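Local coordinates for protein phospho-2-dehydro-3-deoxyheptonate aldolase (PDB 3TQK) that probably catalyses the condensation of phosphoenolpyruvate with erythrose 4-phosphate to give DAHP, the first step of chorismate biosynthesis, at residues L19-V33 against R121-L135. Sequence-based numbering, arbitrary orientation.
Sequences LIQDIPLLKTSFETV and RLARNLLSDLTNMGL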
loop_
_atom_site.group_PDB
_atom_site.type_symbol
_atom_site.label_atom_id
_atom_site.label_comp_id
_atom_site.label_asym_id
_atom_site.label_seq_id
_atom_site.Cartn_x
_atom_site.Cartn_y
_atom_site.Cartn_z
ATOM N N LEU A 19 16.087 -13.176 -16.878
ATOM C CA LEU A 19 15.118 -14.263 -16.787
ATOM C C LEU A 19 14.265 -14.364 -18.038
ATOM O O LEU A 19 13.839 -15.453 -18.400
ATOM C CB LEU A 19 14.215 -14.121 -15.560
ATOM C CG LEU A 19 14.891 -13.986 -14.195
ATOM C CD1 LEU A 19 13.932 -14.419 -13.055
ATOM C CD2 LEU A 19 16.184 -14.735 -14.152
ATOM N N ILE A 20 14.003 -13.229 -18.682
ATOM C CA ILE A 20 13.277 -13.208 -19.953
ATOM C C ILE A 20 14.090 -13.853 -21.071
ATOM O O ILE A 20 13.535 -14.566 -21.893
ATOM C CB ILE A 20 12.819 -11.766 -20.332
ATOM C CG1 ILE A 20 11.729 -11.303 -19.349
ATOM C CG2 ILE A 20 12.272 -11.707 -21.790
ATOM C CD1 ILE A 20 11.452 -9.811 -19.337
ATOM N N GLN A 21 15.400 -13.631 -21.099
ATOM C CA GLN A 21 16.267 -14.337 -22.044
ATOM C C GLN A 21 16.293 -15.830 -21.750
ATOM O O GLN A 21 16.149 -16.637 -22.652
ATOM C CB GLN A 21 17.701 -13.797 -22.027
ATOM C CG GLN A 21 17.839 -12.370 -22.593
ATOM C CD GLN A 21 19.235 -12.071 -23.155
ATOM O OE1 GLN A 21 19.566 -12.499 -24.267
ATOM N NE2 GLN A 21 20.050 -11.322 -22.392
ATOM N N ASP A 22 16.484 -16.181 -20.485
ATOM C CA ASP A 22 16.510 -17.582 -20.052
ATOM C C ASP A 22 15.173 -18.290 -20.288
ATOM O O ASP A 22 15.158 -19.467 -20.665
ATOM C CB ASP A 22 16.879 -17.681 -18.561
ATOM C CG ASP A 22 18.345 -17.337 -18.283
ATOM O OD1 ASP A 22 19.160 -17.282 -19.226
ATOM O OD2 ASP A 22 18.695 -17.129 -17.099
ATOM N N ILE A 23 14.066 -17.575 -20.068
ATOM C CA ILE A 23 12.727 -18.161 -20.102
ATOM C C ILE A 23 11.852 -17.316 -21.049
ATOM O O ILE A 23 11.033 -16.506 -20.597
ATOM C CB ILE A 23 12.103 -18.210 -18.670
ATOM C CG1 ILE A 23 13.023 -18.935 -17.678
ATOM C CG2 ILE A 23 10.747 -18.898 -18.681
ATOM C CD1 ILE A 23 12.606 -18.743 -16.216
ATOM N N PRO A 24 12.043 -17.483 -22.367
ATOM C CA PRO A 24 11.436 -16.567 -23.317
ATOM C C PRO A 24 9.935 -16.736 -23.431
ATOM O O PRO A 24 9.403 -17.797 -23.094
ATOM C CB PRO A 24 12.120 -16.920 -24.647
ATOM C CG PRO A 24 12.583 -18.319 -24.484
ATOM C CD PRO A 24 12.900 -18.486 -23.032
ATOM N N LEU A 25 9.270 -15.675 -23.882
ATOM C CA LEU A 25 7.846 -15.721 -24.214
ATOM C C LEU A 25 7.659 -16.618 -25.424
ATOM O O LEU A 25 8.110 -16.287 -26.524
ATOM C CB LEU A 25 7.327 -14.317 -24.519
ATOM C CG LEU A 25 5.844 -14.162 -24.847
ATOM C CD1 LEU A 25 4.930 -14.675 -23.724
ATOM C CD2 LEU A 25 5.551 -12.675 -25.155
ATOM N N LEU A 26 7.027 -17.766 -25.215
ATOM C CA LEU A 26 6.836 -18.738 -26.290
ATOM C C LEU A 26 5.638 -18.305 -27.138
ATOM O O LEU A 26 4.816 -17.499 -26.695
ATOM C CB LEU A 26 6.639 -20.143 -25.707
ATOM C CG LEU A 26 7.828 -20.710 -24.897
ATOM C CD1 LEU A 26 7.447 -21.996 -24.165
ATOM C CD2 LEU A 26 9.057 -20.959 -25.793
ATOM N N LYS A 27 5.541 -18.826 -28.363
ATOM C CA LYS A 27 4.497 -18.380 -29.294
ATOM C C LYS A 27 3.109 -18.744 -28.778
ATOM O O LYS A 27 2.212 -17.903 -28.786
ATOM C CB LYS A 27 4.714 -18.955 -30.702
ATOM C CG LYS A 27 3.782 -18.336 -31.794
ATOM C CD LYS A 27 4.084 -18.898 -33.207
ATOM C CE LYS A 27 2.991 -18.519 -34.220
ATOM N NZ LYS A 27 3.241 -19.070 -35.590
ATOM N N THR A 28 2.929 -19.982 -28.322
ATOM C CA THR A 28 1.642 -20.391 -27.779
ATOM C C THR A 28 1.246 -19.523 -26.585
ATOM O O THR A 28 0.086 -19.119 -26.463
ATOM C CB THR A 28 1.613 -21.881 -27.373
ATOM O OG1 THR A 28 1.901 -22.690 -28.517
ATOM C CG2 THR A 28 0.221 -22.278 -26.846
ATOM N N SER A 29 2.217 -19.229 -25.723
ATOM C CA SER A 29 2.005 -18.327 -24.605
ATOM C C SER A 29 1.526 -16.956 -25.089
ATOM O O SER A 29 0.539 -16.445 -24.592
ATOM C CB SER A 29 3.280 -18.183 -23.757
ATOM O OG SER A 29 3.618 -19.405 -23.119
ATOM N N PHE A 30 2.233 -16.377 -26.057
ATOM C CA PHE A 30 1.888 -15.064 -26.590
ATOM C C PHE A 30 0.428 -15.025 -27.064
ATOM O O PHE A 30 -0.327 -14.088 -26.749
ATOM C CB PHE A 30 2.817 -14.716 -27.748
ATOM C CG PHE A 30 2.422 -13.472 -28.492
ATOM C CD1 PHE A 30 2.667 -12.216 -27.951
ATOM C CD2 PHE A 30 1.818 -13.554 -29.741
ATOM C CE1 PHE A 30 2.310 -11.052 -28.640
ATOM C CE2 PHE A 30 1.448 -12.397 -30.438
ATOM C CZ PHE A 30 1.699 -11.146 -29.887
ATOM N N GLU A 31 0.042 -16.062 -27.799
ATOM C CA GLU A 31 -1.283 -16.132 -28.399
ATOM C C GLU A 31 -2.373 -16.390 -27.375
ATOM O O GLU A 31 -3.471 -15.846 -27.501
ATOM C CB GLU A 31 -1.312 -17.175 -29.519
ATOM C CG GLU A 31 -0.421 -16.751 -30.685
ATOM C CD GLU A 31 -0.203 -17.818 -31.729
ATOM O OE1 GLU A 31 -0.602 -18.990 -31.518
ATOM O OE2 GLU A 31 0.395 -17.465 -32.775
ATOM N N THR A 32 -2.069 -17.190 -26.354
ATOM C CA THR A 32 -2.999 -17.406 -25.251
ATOM C C THR A 32 -3.264 -16.100 -24.502
ATOM O O THR A 32 -4.413 -15.792 -24.167
ATOM C CB THR A 32 -2.473 -18.479 -24.270
ATOM O OG1 THR A 32 -2.322 -19.716 -24.961
ATOM C CG2 THR A 32 -3.429 -18.692 -23.080
ATOM N N VAL A 33 -2.212 -15.330 -24.240
ATOM C CA VAL A 33 -2.372 -14.088 -23.498
ATOM C C VAL A 33 -3.133 -13.067 -24.337
ATOM O O VAL A 33 -4.088 -12.461 -23.862
ATOM C CB VAL A 33 -1.021 -13.492 -23.039
ATOM C CG1 VAL A 33 -1.238 -12.156 -22.339
ATOM C CG2 VAL A 33 -0.285 -14.467 -22.099
ATOM N N ARG A 121 12.476 -16.811 -10.692
ATOM C CA ARG A 121 12.789 -17.661 -11.828
ATOM C C ARG A 121 11.784 -18.781 -11.999
ATOM O O ARG A 121 11.280 -19.003 -13.099
ATOM C CB ARG A 121 14.188 -18.246 -11.673
ATOM C CG ARG A 121 14.662 -19.039 -12.872
ATOM C CD ARG A 121 16.063 -19.585 -12.616
ATOM N NE ARG A 121 17.058 -18.519 -12.631
ATOM C CZ ARG A 121 17.581 -17.984 -13.732
ATOM N NH1 ARG A 121 17.211 -18.391 -14.947
ATOM N NH2 ARG A 121 18.481 -17.019 -13.622
ATOM N N LEU A 122 11.474 -19.481 -10.914
ATOM C CA LEU A 122 10.485 -20.562 -10.982
ATOM C C LEU A 122 9.048 -20.039 -11.207
ATOM O O LEU A 122 8.227 -20.714 -11.833
ATOM C CB LEU A 122 10.581 -21.434 -9.734
ATOM C CG LEU A 122 11.932 -22.151 -9.540
ATOM C CD1 LEU A 122 11.880 -23.096 -8.338
ATOM C CD2 LEU A 122 12.360 -22.929 -10.789
ATOM N N ALA A 123 8.759 -18.836 -10.718
ATOM C CA ALA A 123 7.440 -18.232 -10.898
ATOM C C ALA A 123 7.215 -17.958 -12.374
ATOM O O ALA A 123 6.181 -18.337 -12.940
ATOM C CB ALA A 123 7.304 -16.938 -10.077
ATOM N N ARG A 124 8.191 -17.316 -13.005
ATOM C CA ARG A 124 8.092 -17.036 -14.422
ATOM C C ARG A 124 8.012 -18.342 -15.199
ATOM O O ARG A 124 7.193 -18.455 -16.110
ATOM C CB ARG A 124 9.276 -16.222 -14.923
ATOM C CG ARG A 124 9.112 -15.796 -16.377
ATOM C CD ARG A 124 10.337 -15.118 -16.943
ATOM N NE ARG A 124 10.216 -15.043 -18.391
ATOM C CZ ARG A 124 9.436 -14.180 -19.028
ATOM N NH1 ARG A 124 8.727 -13.275 -18.356
ATOM N NH2 ARG A 124 9.366 -14.221 -20.345
ATOM N N ASN A 125 8.857 -19.312 -14.849
ATOM C CA ASN A 125 8.882 -20.583 -15.575
ATOM C C ASN A 125 7.555 -21.326 -15.445
ATOM O O ASN A 125 7.107 -21.970 -16.392
ATOM C CB ASN A 125 10.064 -21.485 -15.151
ATOM C CG ASN A 125 10.619 -22.321 -16.316
ATOM O OD1 ASN A 125 9.885 -22.702 -17.216
ATOM N ND2 ASN A 125 11.920 -22.590 -16.299
ATOM N N LEU A 126 6.918 -21.223 -14.286
ATOM C CA LEU A 126 5.589 -21.811 -14.107
ATOM C C LEU A 126 4.560 -21.142 -15.034
ATOM O O LEU A 126 3.796 -21.812 -15.740
ATOM C CB LEU A 126 5.137 -21.691 -12.649
ATOM C CG LEU A 126 3.752 -22.246 -12.318
ATOM C CD1 LEU A 126 3.602 -23.706 -12.769
ATOM C CD2 LEU A 126 3.497 -22.099 -10.832
ATOM N N LEU A 127 4.559 -19.818 -15.033
ATOM C CA LEU A 127 3.650 -19.059 -15.882
ATOM C C LEU A 127 3.908 -19.323 -17.354
ATOM O O LEU A 127 2.964 -19.428 -18.142
ATOM C CB LEU A 127 3.762 -17.575 -15.584
ATOM C CG LEU A 127 3.155 -17.149 -14.259
ATOM C CD1 LEU A 127 3.666 -15.760 -13.934
ATOM C CD2 LEU A 127 1.610 -17.192 -14.290
ATOM N N SER A 128 5.174 -19.459 -17.737
ATOM C CA SER A 128 5.502 -19.834 -19.115
ATOM C C SER A 128 4.860 -21.176 -19.455
ATOM O O SER A 128 4.171 -21.280 -20.464
ATOM C CB SER A 128 7.012 -19.887 -19.328
ATOM O OG SER A 128 7.340 -20.217 -20.668
ATOM N N ASP A 129 5.058 -22.178 -18.597
ATOM C CA ASP A 129 4.505 -23.520 -18.806
ATOM C C ASP A 129 2.975 -23.552 -18.914
ATOM O O ASP A 129 2.428 -24.187 -19.812
ATOM C CB ASP A 129 4.966 -24.492 -17.694
ATOM C CG ASP A 129 6.471 -24.769 -17.736
ATOM O OD1 ASP A 129 7.112 -24.366 -18.720
ATOM O OD2 ASP A 129 7.019 -25.370 -16.787
ATOM N N LEU A 130 2.297 -22.869 -17.998
ATOM C CA LEU A 130 0.834 -22.861 -17.973
ATOM C C LEU A 130 0.225 -22.206 -19.219
ATOM O O LEU A 130 -0.670 -22.782 -19.852
ATOM C CB LEU A 130 0.332 -22.163 -16.713
ATOM C CG LEU A 130 0.658 -22.877 -15.396
ATOM C CD1 LEU A 130 0.331 -21.975 -14.216
ATOM C CD2 LEU A 130 -0.100 -24.174 -15.293
ATOM N N THR A 131 0.708 -21.015 -19.569
ATOM C CA THR A 131 0.233 -20.310 -20.747
ATOM C C THR A 131 0.597 -21.054 -22.023
ATOM O O THR A 131 -0.162 -21.018 -23.007
ATOM C CB THR A 131 0.802 -18.895 -20.841
ATOM O OG1 THR A 131 2.227 -18.955 -20.761
ATOM C CG2 THR A 131 0.223 -17.995 -19.730
ATOM N N ASN A 132 1.746 -21.736 -22.004
ATOM C CA ASN A 132 2.150 -22.563 -23.132
ATOM C C ASN A 132 1.239 -23.778 -23.322
ATOM O O ASN A 132 1.144 -24.324 -24.423
ATOM C CB ASN A 132 3.608 -23.001 -22.990
ATOM C CG ASN A 132 4.160 -23.578 -24.263
ATOM O OD1 ASN A 132 4.643 -24.704 -24.279
ATOM N ND2 ASN A 132 4.063 -22.816 -25.354
HETATM N N MSE A 133 0.565 -24.194 -22.253
HETATM C CA MSE A 133 -0.475 -25.225 -22.350
HETATM C C MSE A 133 -1.806 -24.657 -22.858
HETATM O O MSE A 133 -2.760 -25.405 -23.058
HETATM C CB MSE A 133 -0.726 -25.870 -20.985
HETATM C CG MSE A 133 0.401 -26.738 -20.454
HETATM SE SE MSE A 133 0.127 -27.025 -18.542
HETATM C CE MSE A 133 -1.790 -27.372 -18.594
ATOM N N GLY A 134 -1.873 -23.338 -23.032
ATOM C CA GLY A 134 -3.086 -22.679 -23.510
ATOM C C GLY A 134 -4.009 -22.186 -22.405
ATOM O O GLY A 134 -5.169 -21.881 -22.677
ATOM N N LEU A 135 -3.499 -22.113 -21.169
ATOM C CA LEU A 135 -4.281 -21.672 -20.012
ATOM C C LEU A 135 -3.968 -20.228 -19.683
ATOM O O LEU A 135 -2.828 -19.901 -19.358
ATOM C CB LEU A 135 -3.962 -22.501 -18.756
ATOM C CG LEU A 135 -4.807 -23.736 -18.455
ATOM C CD1 LEU A 135 -4.155 -24.549 -17.307
ATOM C CD2 LEU A 135 -6.244 -23.369 -18.120
HETATM O O HOH W 1 9.876 -20.079 -21.679
HETATM O O HOH W 2 6.165 -18.525 -22.514
HETATM O O HOH W 3 5.184 -22.616 -28.269
#
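Arg124 holds the backbone of Ile23, the first residue past helix 16-22. The Arg124 side chain is stretched out as far as NE, bringing its NE/NH2 edge to the carbonyl oxygen. NE and NH2 of Arg124 both donate to Ile23 O, each at 2.8 Å, and that oxygen lies close to the guanidinium plane. Ile20 CG1 sits over the centre of one face of the same group, 3.7 Å from Arg124 CZ. Beyond the two segments, Glu152 forms a salt bridge to NH2 and Tyr149 O accepts from NH1, so the buried group is fixed on several sides. The Ile23 side chain packs on helix 121-132, with CD1 against Asn125 CB and CG2 3.9 Å from Ser128 CB.

The fold is a TIM barrel. Helix 121-132 leads into its strand 137-140, and segment 19-33 covers that helix from outside, away from the manganese site. Helix 27-33 crosses it at 75°, with the axes 8.0 Å apart. Here Ser29 OG and Thr131 OG1, 2.8 Å apart, probably share a hydrogen bond. Thr32 CG2 rests on Gly134, which closes the helix in a Schellman motif.

The outer side is looser and wetter. Two waters tie Ser128 OG to Pro24 O and to Leu26 N. Leu26 CD1 lies 3.6 Å from Asn132 CG, and a third water joins Asn132 ND2 to Thr28 OG1. At the far end, exposed Asp22 OD2 makes a salt bridge with Arg121 NH1 (2.9 Å, N-H...O 169°). A bend at chi3 (-71°) turns the Arg121 guanidinium under Leu19 CD2, which covers one face near its rim.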